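Local coordinates for Lmo0812 protein (Listeria monocytogenes serovar 1/2a, PDB 4YF1) that probably acts as an HD-domain pyrophosphohydrolase, perhaps removing the 3'-diphosphate of guanosine-3',5'-bis(diphosphate), at residues A[65-69]-A[70-74]; A[78-81]-A[82-86]; A[91-94]-A[95-99]; A[52-55]-A[56-60]. One frame throughout, in Å; residues are numbered along the deposited sequence.

How the interactions relate
Interaction 4 is wholly buried on helix 50-64, and its chemistry is apolar contact plus backbone bonding. Interaction 2 is partly buried: the inner side of helix 78-87 packs L83 and V84 on A55 and V80 on L58, while D78 and D82 on its outer side hold R73 of interaction 1. Interaction 1, also partly buried, starts helix 69-76 after a sodium-binding turn, and its I72 reaches L58. Interaction 3, a surface contact 20 to 21 Å centre to centre from the others, starts helix 95-108. Interactions 1 and 3 share serine/threonine N-capping; interactions 1 and 4 both meet the second subunit.

Interaction 1 (A[65-69]-A[70-74]); sequences TEMTD and ADIRA. With NA (sodium ion), chain E.
T68 ends the loop and D71 stands in the first turn of helix 69-76, whose backbone bonds I72 N to T68 O (3.1 Å) and R73 N to D69 O. The two side chains form a capping box. T68, with OG1 set between its backbone N and carbonyl carbon (chi1 67°), accepts from D71 N at 3.2 Å. In return D71 OD2 takes the N-H of T68 at 3.0 Å, on the anti side of the carboxylate and 31° out of its plane; a weak bond from T68 OG1 reaches the same oxygen. M67, a selenomethionine, lays its CG against D71 CB (3.8 Å), while its chain runs on toward A61 and toward A61 of the second subunit. Alongside the cap, R73 holds D69 with two nitrogens: NE meets OD2 at 2.8 Å, in the guanidinium plane, and NH2 meets OD1 at 3.1 Å, tilted from it. The carboxylate and guanidinium planes stand 47° apart, so the paired groups are twisted rather than coplanar. R73 also bridges to D82 and D78 of helix 78-87. Before the cap, T65 OG1 accepts from M67 N in an ST turn, and the carbonyl oxygens of T65 and M67 bind sodium, each at 2.4 Å, with V62 O. The positive R73 probably offsets the charge of its three carboxylates, linking helix 69-76 to helix 78-87 electrostatically.

Interaction 2 (A[78-81]-A[82-86]); sequences DEVA and DLVAS
Helix 78-87 is an amphipathic helix of the HD-domain bundle, and here one turn, D78 to A81, hands over to the next. V80 and V84 meet on its buried side, CG1 of V80 lying 4.3 Å from CG2 of V84. D82 follows D78 on the outer side. Four i to i+4 backbone bonds join the turns, among them D82 N to D78 O at 2.8 Å and V84 N to V80 O at 2.9 Å. The carboxylates of D78 and D82 do not touch, their OD1 atoms being 5.4 Å apart; each instead bridges to R73 of helix 69-76, D78 to NH1 and D82 to NH2. The positive guanidinium thus probably offsets their mutual repulsion. E79 turns to another arginine, R49. On the inner side V80, A81 and V84 pack on I72, while L83 and V84 lie on A55 of helix 50-64. L83 CG, anti to its own carbonyl carbon (chi1 -74°), sits 3.4 Å from E79 O. At the far end S86 folds its hydroxyl back on the helix, OG donating to L83 O at 2.6 Å.

Interaction 3 (A[91-94]-A[95-99]); sequences KTLS and WEERK
R98 and S94 make the first shell of this helix start. R98 NE donates to L93 O at 2.9 Å; the oxygen lies in the guanidinium plane, but the nitrogen stands above the carbonyl plane, 38° out of it. The chain of R98 bends at chi3 (-84°), which brings NE back over the loop, and its CG rests 3.9 Å from L93 CB. R98 N bonds S94 O at 2.9 Å, so one arginine holds two successive loop carbonyls. S94 is the N-cap residue: its OG accepts from E97 N at 3.3 Å and also lies close to E97 CG. Beside the cap, L93 CD2 approaches E97 OE1 at 4.1 Å, the two side chains crossing at about a right angle.

Two waters extend this shell. One accepts from S94 N at 2.7 Å and gives a weak bond to E97 OE1; the other joins S94 OG to E96 OE1, donating to the carboxylate at 3.1 Å. Further out, E89 draws together the cations: it bridges K91 NZ and R98 NH2 through one oxygen and K99 NZ through the other. That shared carboxylate probably makes the 4.2 Å approach of K91 NZ to R98 NH2 tolerable. On the helix, K99 CG lies over one face of the W95 ring, off toward its rim.

The cap thus ends the surface loop that leads from helix 78-87 into helix 95-108, while W95 packs on L149 and Q150, and K99 on W152 and Y153, of helix 147-160.

Interaction 4 (A[52-55]-A[56-60]); sequences VVVA and GLLHD
G56 donates its N-H to V52 O at 3.0 Å, one turn back; with no side chain, it brings only backbone to this buried part of helix 50-64. L57 N follows with a bond to V53 O, also 3.0 Å, and its CB lies 3.3 Å from V54 O. The side chain of L57 packs on L57 of the second subunit, which V54 also touches. L58 carries the apolar contact: CD1 touches V54 CG1 at 3.7 Å, the two side chains running alongside each other in the same direction. L58 N donates to V54 O at 2.9 Å and, weakly, to A55 O. H59 N reaches the same A55 oxygen at 3.3 Å, again weakly, with an N-H...O angle of only 122°, so the helical bonding slackens here. The H59 ring extends beyond A55, stacks with H87 and touches D120. D60 comes last, its side chain packing on H35 and P36. H59 and D60 are consistent with the paired His-Asp of the HD-domain fold, whose side chains converge with those of H35 and D120 although no metal is bound to them here.

Interaction 1 (A[65-69]-A[70-74])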
loop_
_atom_site.group_PDB
_atom_site.type_symbol
_atom_site.label_atom_id
_atom_site.label_comp_id
_atom_site.label_asym_id
_atom_site.label_seq_id
_atom_site.Cartn_x
_atom_site.Cartn_y
_atom_site.Cartn_z
ATOM N N THR A 65 12.474 -4.898 4.904
ATOM C CA THR A 65 11.993 -5.823 5.944
ATOM C C THR A 65 12.147 -7.256 5.454
ATOM O O THR A 65 12.511 -7.495 4.289
ATOM C CB THR A 65 10.517 -5.569 6.359
ATOM O OG1 THR A 65 9.603 -6.239 5.480
ATOM C CG2 THR A 65 10.206 -4.071 6.414
ATOM N N GLU A 66 11.843 -8.210 6.329
ATOM C CA GLU A 66 11.959 -9.629 5.987
ATOM C C GLU A 66 10.846 -10.125 5.075
ATOM O O GLU A 66 10.874 -11.273 4.657
ATOM C CB GLU A 66 12.055 -10.498 7.253
ATOM C CG GLU A 66 13.293 -10.242 8.109
ATOM C CD GLU A 66 14.612 -10.445 7.360
ATOM O OE1 GLU A 66 15.321 -11.432 7.657
ATOM O OE2 GLU A 66 14.935 -9.644 6.450
HETATM N N MSE A 67 9.883 -9.267 4.748
HETATM C CA MSE A 67 8.821 -9.651 3.807
HETATM C C MSE A 67 9.499 -10.024 2.504
HETATM O O MSE A 67 10.476 -9.377 2.089
HETATM C CB MSE A 67 7.810 -8.516 3.615
HETATM C CG MSE A 67 6.633 -8.927 2.739
HETATM SE SE MSE A 67 5.284 -7.478 2.668
HETATM C CE MSE A 67 3.715 -8.671 2.615
ATOM N N THR A 68 8.986 -11.064 1.851
ATOM C CA THR A 68 9.569 -11.601 0.622
ATOM C C THR A 68 8.623 -11.571 -0.573
ATOM O O THR A 68 7.436 -11.271 -0.441
ATOM C CB THR A 68 9.922 -13.082 0.829
ATOM O OG1 THR A 68 8.712 -13.847 0.987
ATOM C CG2 THR A 68 10.809 -13.262 2.056
ATOM N N ASP A 69 9.167 -11.939 -1.734
ATOM C CA ASP A 69 8.394 -12.074 -2.959
ATOM C C ASP A 69 7.228 -13.062 -2.760
ATOM O O ASP A 69 6.111 -12.818 -3.222
ATOM C CB ASP A 69 9.294 -12.604 -4.087
ATOM C CG ASP A 69 8.522 -12.878 -5.363
ATOM O OD1 ASP A 69 8.251 -11.935 -6.128
ATOM O OD2 ASP A 69 8.195 -14.045 -5.615
ATOM N N ALA A 70 7.510 -14.181 -2.096
ATOM C CA ALA A 70 6.493 -15.210 -1.836
ATOM C C ALA A 70 5.340 -14.683 -0.967
ATOM O O ALA A 70 4.183 -15.028 -1.203
ATOM C CB ALA A 70 7.123 -16.426 -1.187
ATOM N N ASP A 71 5.667 -13.864 0.035
ATOM C CA ASP A 71 4.642 -13.228 0.893
ATOM C C ASP A 71 3.741 -12.309 0.054
ATOM O O ASP A 71 2.516 -12.341 0.192
ATOM C CB ASP A 71 5.280 -12.406 2.012
ATOM C CG ASP A 71 6.093 -13.244 2.984
ATOM O OD1 ASP A 71 5.684 -14.386 3.290
ATOM O OD2 ASP A 71 7.130 -12.738 3.476
ATOM N N ILE A 72 4.338 -11.495 -0.823
ATOM C CA ILE A 72 3.524 -10.615 -1.681
ATOM C C ILE A 72 2.595 -11.409 -2.597
ATOM O O ILE A 72 1.433 -11.046 -2.742
ATOM C CB ILE A 72 4.388 -9.639 -2.503
ATOM C CG1 ILE A 72 5.139 -8.723 -1.536
ATOM C CG2 ILE A 72 3.519 -8.789 -3.439
ATOM C CD1 ILE A 72 6.013 -7.705 -2.205
ATOM N N ARG A 73 3.097 -12.490 -3.204
ATOM C CA ARG A 73 2.270 -13.317 -4.095
ATOM C C ARG A 73 1.103 -13.924 -3.383
ATOM O O ARG A 73 0.012 -13.927 -3.923
ATOM C CB ARG A 73 3.060 -14.463 -4.752
ATOM C CG ARG A 73 3.987 -13.975 -5.814
ATOM C CD ARG A 73 4.859 -15.034 -6.474
ATOM N NE ARG A 73 5.890 -14.248 -7.129
ATOM C CZ ARG A 73 5.729 -13.581 -8.275
ATOM N NH1 ARG A 73 4.618 -13.689 -9.005
ATOM N NH2 ARG A 73 6.726 -12.821 -8.709
ATOM N N ALA A 74 1.348 -14.458 -2.187
ATOM C CA ALA A 74 0.303 -15.112 -1.391
ATOM C C ALA A 74 -0.816 -14.165 -0.984
ATOM O O ALA A 74 -1.970 -14.539 -1.032
ATOM C CB ALA A 74 0.903 -15.753 -0.141
HETATM NA NA NA E . 12.767 -8.638 2.238
#

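Interaction 2 (A[78-81]-A[82-86])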
loop_
_atom_site.group_PDB
_atom_site.type_symbol
_atom_site.label_atom_id
_atom_site.label_comp_id
_atom_site.label_asym_id
_atom_site.label_seq_id
_atom_site.Cartn_x
_atom_site.Cartn_y
_atom_site.Cartn_z
ATOM N N ASP A 78 -0.042 -12.495 -8.084
ATOM C CA ASP A 78 1.084 -12.475 -9.006
ATOM C C ASP A 78 1.329 -11.152 -9.742
ATOM O O ASP A 78 2.492 -10.781 -9.917
ATOM C CB ASP A 78 0.977 -13.617 -10.024
ATOM C CG ASP A 78 1.236 -15.007 -9.408
ATOM O OD1 ASP A 78 2.158 -15.192 -8.572
ATOM O OD2 ASP A 78 0.535 -15.946 -9.820
ATOM N N GLU A 79 0.269 -10.446 -10.155
ATOM C CA GLU A 79 0.429 -9.189 -10.888
ATOM C C GLU A 79 1.186 -8.155 -10.059
ATOM O O GLU A 79 2.147 -7.552 -10.545
ATOM C CB GLU A 79 -0.906 -8.572 -11.322
ATOM C CG GLU A 79 -1.595 -9.272 -12.471
ATOM C CD GLU A 79 -2.751 -8.452 -13.047
ATOM O OE1 GLU A 79 -3.884 -8.988 -13.123
ATOM O OE2 GLU A 79 -2.539 -7.272 -13.396
ATOM N N VAL A 80 0.727 -7.930 -8.827
ATOM C CA VAL A 80 1.426 -7.009 -7.922
ATOM C C VAL A 80 2.848 -7.539 -7.608
ATOM O O VAL A 80 3.828 -6.775 -7.632
ATOM C CB VAL A 80 0.602 -6.790 -6.648
ATOM C CG1 VAL A 80 1.392 -6.063 -5.575
ATOM C CG2 VAL A 80 -0.676 -6.036 -6.991
ATOM N N ALA A 81 2.965 -8.845 -7.329
ATOM C CA ALA A 81 4.273 -9.438 -7.013
ATOM C C ALA A 81 5.268 -9.212 -8.151
ATOM O O ALA A 81 6.405 -8.826 -7.909
ATOM C CB ALA A 81 4.148 -10.908 -6.697
ATOM N N ASP A 82 4.805 -9.383 -9.387
ATOM C CA ASP A 82 5.655 -9.172 -10.560
ATOM C C ASP A 82 6.049 -7.729 -10.759
ATOM O O ASP A 82 7.177 -7.442 -11.187
ATOM C CB ASP A 82 4.993 -9.701 -11.828
ATOM C CG ASP A 82 4.943 -11.223 -11.867
ATOM O OD1 ASP A 82 5.642 -11.877 -11.052
ATOM O OD2 ASP A 82 4.191 -11.756 -12.716
ATOM N N LEU A 83 5.130 -6.820 -10.480
ATOM C CA LEU A 83 5.448 -5.399 -10.615
ATOM C C LEU A 83 6.531 -5.031 -9.562
ATOM O O LEU A 83 7.516 -4.357 -9.870
ATOM C CB LEU A 83 4.189 -4.530 -10.482
ATOM C CG LEU A 83 3.253 -4.554 -11.710
ATOM C CD1 LEU A 83 1.913 -3.922 -11.384
ATOM C CD2 LEU A 83 3.909 -3.840 -12.885
ATOM N N VAL A 84 6.355 -5.528 -8.352
ATOM C CA VAL A 84 7.310 -5.292 -7.274
ATOM C C VAL A 84 8.690 -5.853 -7.611
ATOM O O VAL A 84 9.715 -5.161 -7.446
ATOM C CB VAL A 84 6.805 -5.887 -5.941
ATOM C CG1 VAL A 84 7.907 -5.868 -4.887
ATOM C CG2 VAL A 84 5.629 -5.090 -5.438
ATOM N N ALA A 85 8.722 -7.095 -8.084
ATOM C CA ALA A 85 9.977 -7.741 -8.433
ATOM C C ALA A 85 10.705 -7.024 -9.544
ATOM O O ALA A 85 11.942 -7.073 -9.584
ATOM C CB ALA A 85 9.755 -9.200 -8.828
ATOM N N SER A 86 9.973 -6.354 -10.442
ATOM C CA SER A 86 10.622 -5.664 -11.555
ATOM C C SER A 86 11.632 -4.579 -11.111
ATOM O O SER A 86 12.610 -4.349 -11.817
ATOM C CB SER A 86 9.612 -5.048 -12.518
ATOM O OG SER A 86 8.979 -3.881 -12.001
#

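Interaction 3 (A[91-94]-A[95-99])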
loop_
_atom_site.group_PDB
_atom_site.type_symbol
_atom_site.label_atom_id
_atom_site.label_comp_id
_atom_site.label_asym_id
_atom_site.label_seq_id
_atom_site.Cartn_x
_atom_site.Cartn_y
_atom_site.Cartn_z
ATOM N N LYS A 91 20.228 -7.544 -3.349
ATOM C CA LYS A 91 21.130 -6.979 -2.315
ATOM C C LYS A 91 22.516 -7.628 -2.218
ATOM O O LYS A 91 23.408 -7.069 -1.572
ATOM C CB LYS A 91 20.483 -7.080 -0.933
ATOM C CG LYS A 91 19.060 -6.548 -0.782
ATOM C CD LYS A 91 18.923 -5.048 -0.566
ATOM C CE LYS A 91 19.193 -4.203 -1.798
ATOM N NZ LYS A 91 18.569 -2.854 -1.616
ATOM N N THR A 92 22.705 -8.800 -2.823
ATOM C CA THR A 92 24.014 -9.459 -2.792
ATOM C C THR A 92 25.005 -8.842 -3.783
ATOM O O THR A 92 26.178 -9.152 -3.738
ATOM C CB THR A 92 23.916 -10.988 -3.063
ATOM O OG1 THR A 92 23.455 -11.244 -4.399
ATOM C CG2 THR A 92 22.982 -11.665 -2.063
ATOM N N LEU A 93 24.535 -7.949 -4.656
ATOM C CA LEU A 93 25.383 -7.324 -5.679
ATOM C C LEU A 93 25.891 -5.966 -5.216
ATOM O O LEU A 93 25.275 -5.328 -4.367
ATOM C CB LEU A 93 24.590 -7.149 -6.957
ATOM C CG LEU A 93 23.974 -8.441 -7.514
ATOM C CD1 LEU A 93 23.111 -8.187 -8.746
ATOM C CD2 LEU A 93 25.050 -9.472 -7.810
ATOM N N SER A 94 27.005 -5.523 -5.790
ATOM C CA SER A 94 27.586 -4.219 -5.418
ATOM C C SER A 94 26.623 -3.077 -5.821
ATOM O O SER A 94 25.725 -3.264 -6.678
ATOM C CB SER A 94 28.930 -4.011 -6.108
ATOM O OG SER A 94 28.761 -3.747 -7.495
ATOM N N TRP A 95 26.802 -1.915 -5.210
ATOM C CA TRP A 95 25.976 -0.740 -5.487
ATOM C C TRP A 95 26.034 -0.391 -6.957
ATOM O O TRP A 95 24.987 -0.257 -7.615
ATOM C CB TRP A 95 26.440 0.454 -4.638
ATOM C CG TRP A 95 25.520 1.714 -4.627
ATOM C CD1 TRP A 95 24.583 2.050 -3.670
ATOM C CD2 TRP A 95 25.538 2.794 -5.555
ATOM N NE1 TRP A 95 24.055 3.282 -3.938
ATOM C CE2 TRP A 95 24.598 3.749 -5.109
ATOM C CE3 TRP A 95 26.240 3.040 -6.740
ATOM C CZ2 TRP A 95 24.344 4.936 -5.817
ATOM C CZ3 TRP A 95 26.002 4.239 -7.435
ATOM C CH2 TRP A 95 25.084 5.168 -6.970
ATOM N N GLU A 96 27.238 -0.325 -7.514
ATOM C CA GLU A 96 27.375 -0.012 -8.954
ATOM C C GLU A 96 26.604 -1.020 -9.869
ATOM O O GLU A 96 25.994 -0.622 -10.869
ATOM C CB GLU A 96 28.829 0.018 -9.337
ATOM C CG GLU A 96 29.557 1.255 -8.848
ATOM C CD GLU A 96 31.057 1.099 -8.985
ATOM O OE1 GLU A 96 31.617 0.235 -8.282
ATOM O OE2 GLU A 96 31.656 1.809 -9.807
ATOM N N GLU A 97 26.628 -2.292 -9.498
ATOM C CA GLU A 97 25.969 -3.308 -10.309
ATOM C C GLU A 97 24.446 -3.185 -10.151
ATOM O O GLU A 97 23.719 -3.261 -11.136
ATOM C CB GLU A 97 26.510 -4.722 -10.007
ATOM C CG GLU A 97 27.945 -4.909 -10.521
ATOM C CD GLU A 97 28.535 -6.301 -10.302
ATOM O OE1 GLU A 97 27.818 -7.266 -9.930
ATOM O OE2 GLU A 97 29.769 -6.437 -10.499
ATOM N N ARG A 98 23.975 -3.002 -8.919
ATOM C CA ARG A 98 22.519 -2.854 -8.660
ATOM C C ARG A 98 21.972 -1.660 -9.418
ATOM O O ARG A 98 20.914 -1.689 -10.031
ATOM C CB ARG A 98 22.264 -2.683 -7.160
ATOM C CG ARG A 98 22.529 -3.937 -6.343
ATOM C CD ARG A 98 22.212 -3.799 -4.865
ATOM N NE ARG A 98 23.309 -3.203 -4.071
ATOM C CZ ARG A 98 23.263 -2.079 -3.353
ATOM N NH1 ARG A 98 24.352 -1.702 -2.671
ATOM N NH2 ARG A 98 22.169 -1.332 -3.256
ATOM N N LYS A 99 22.738 -0.583 -9.386
ATOM C CA LYS A 99 22.339 0.634 -10.055
ATOM C C LYS A 99 22.364 0.526 -11.560
ATOM O O LYS A 99 21.432 1.004 -12.230
ATOM C CB LYS A 99 23.183 1.822 -9.530
ATOM C CG LYS A 99 22.559 2.459 -8.313
ATOM C CD LYS A 99 21.912 1.563 -7.273
ATOM C CE LYS A 99 20.992 2.391 -6.425
ATOM N NZ LYS A 99 20.384 1.735 -5.238
HETATM O O HOH W 1 28.386 -7.294 -7.250
HETATM O O HOH W 2 31.016 -2.804 -8.672
#

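Interaction 4 (A[52-55]-A[56-60])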
loop_
_atom_site.group_PDB
_atom_site.type_symbol
_atom_site.label_atom_id
_atom_site.label_comp_id
_atom_site.label_asym_id
_atom_site.label_seq_id
_atom_site.Cartn_x
_atom_site.Cartn_y
_atom_site.Cartn_z
ATOM N N VAL A 52 -0.482 -1.019 -9.754
ATOM C CA VAL A 52 0.768 -0.260 -9.883
ATOM C C VAL A 52 1.015 0.568 -8.633
ATOM O O VAL A 52 2.135 0.629 -8.134
ATOM C CB VAL A 52 0.769 0.649 -11.143
ATOM C CG1 VAL A 52 2.027 1.509 -11.229
ATOM C CG2 VAL A 52 0.681 -0.183 -12.415
ATOM N N VAL A 53 -0.024 1.242 -8.154
ATOM C CA VAL A 53 0.086 2.049 -6.954
ATOM C C VAL A 53 0.555 1.206 -5.762
ATOM O O VAL A 53 1.454 1.611 -5.000
ATOM C CB VAL A 53 -1.237 2.755 -6.639
ATOM C CG1 VAL A 53 -1.202 3.374 -5.250
ATOM C CG2 VAL A 53 -1.535 3.790 -7.703
ATOM N N VAL A 54 -0.046 0.035 -5.609
ATOM C CA VAL A 54 0.303 -0.865 -4.516
ATOM C C VAL A 54 1.700 -1.421 -4.663
ATOM O O VAL A 54 2.397 -1.586 -3.661
ATOM C CB VAL A 54 -0.731 -1.990 -4.363
ATOM C CG1 VAL A 54 -0.268 -3.032 -3.352
ATOM C CG2 VAL A 54 -2.059 -1.390 -3.921
ATOM N N ALA A 55 2.117 -1.716 -5.899
ATOM C CA ALA A 55 3.486 -2.194 -6.108
ATOM C C ALA A 55 4.450 -1.106 -5.645
ATOM O O ALA A 55 5.481 -1.411 -5.054
ATOM C CB ALA A 55 3.739 -2.549 -7.563
ATOM N N GLY A 56 4.110 0.166 -5.898
ATOM C CA GLY A 56 4.991 1.270 -5.451
ATOM C C GLY A 56 5.057 1.334 -3.934
ATOM O O GLY A 56 6.119 1.561 -3.328
ATOM N N LEU A 57 3.900 1.143 -3.321
ATOM C CA LEU A 57 3.771 1.131 -1.879
ATOM C C LEU A 57 4.620 0.008 -1.210
ATOM O O LEU A 57 5.237 0.222 -0.152
ATOM C CB LEU A 57 2.292 0.912 -1.537
ATOM C CG LEU A 57 1.837 1.160 -0.122
ATOM C CD1 LEU A 57 1.710 2.653 0.138
ATOM C CD2 LEU A 57 0.491 0.475 0.107
ATOM N N LEU A 58 4.654 -1.171 -1.842
ATOM C CA LEU A 58 5.337 -2.337 -1.259
ATOM C C LEU A 58 6.851 -2.427 -1.503
ATOM O O LEU A 58 7.520 -3.261 -0.890
ATOM C CB LEU A 58 4.660 -3.608 -1.733
ATOM C CG LEU A 58 3.201 -3.754 -1.286
ATOM C CD1 LEU A 58 2.564 -4.955 -1.965
ATOM C CD2 LEU A 58 3.084 -3.881 0.224
ATOM N N HIS A 59 7.388 -1.569 -2.364
ATOM C CA HIS A 59 8.815 -1.607 -2.671
ATOM C C HIS A 59 9.711 -1.634 -1.414
ATOM O O HIS A 59 10.530 -2.548 -1.267
ATOM C CB HIS A 59 9.182 -0.465 -3.635
ATOM C CG HIS A 59 10.653 -0.270 -3.826
ATOM N ND1 HIS A 59 11.385 -0.964 -4.764
ATOM C CD2 HIS A 59 11.534 0.541 -3.187
ATOM C CE1 HIS A 59 12.653 -0.589 -4.697
ATOM N NE2 HIS A 59 12.766 0.332 -3.757
ATOM N N ASP A 60 9.539 -0.666 -0.514
ATOM C CA ASP A 60 10.353 -0.600 0.737
ATOM C C ASP A 60 10.112 -1.775 1.680
ATOM O O ASP A 60 11.012 -2.155 2.429
ATOM C CB ASP A 60 10.060 0.670 1.548
ATOM C CG ASP A 60 10.612 1.933 0.920
ATOM O OD1 ASP A 60 11.185 1.906 -0.198
ATOM O OD2 ASP A 60 10.470 2.977 1.589
#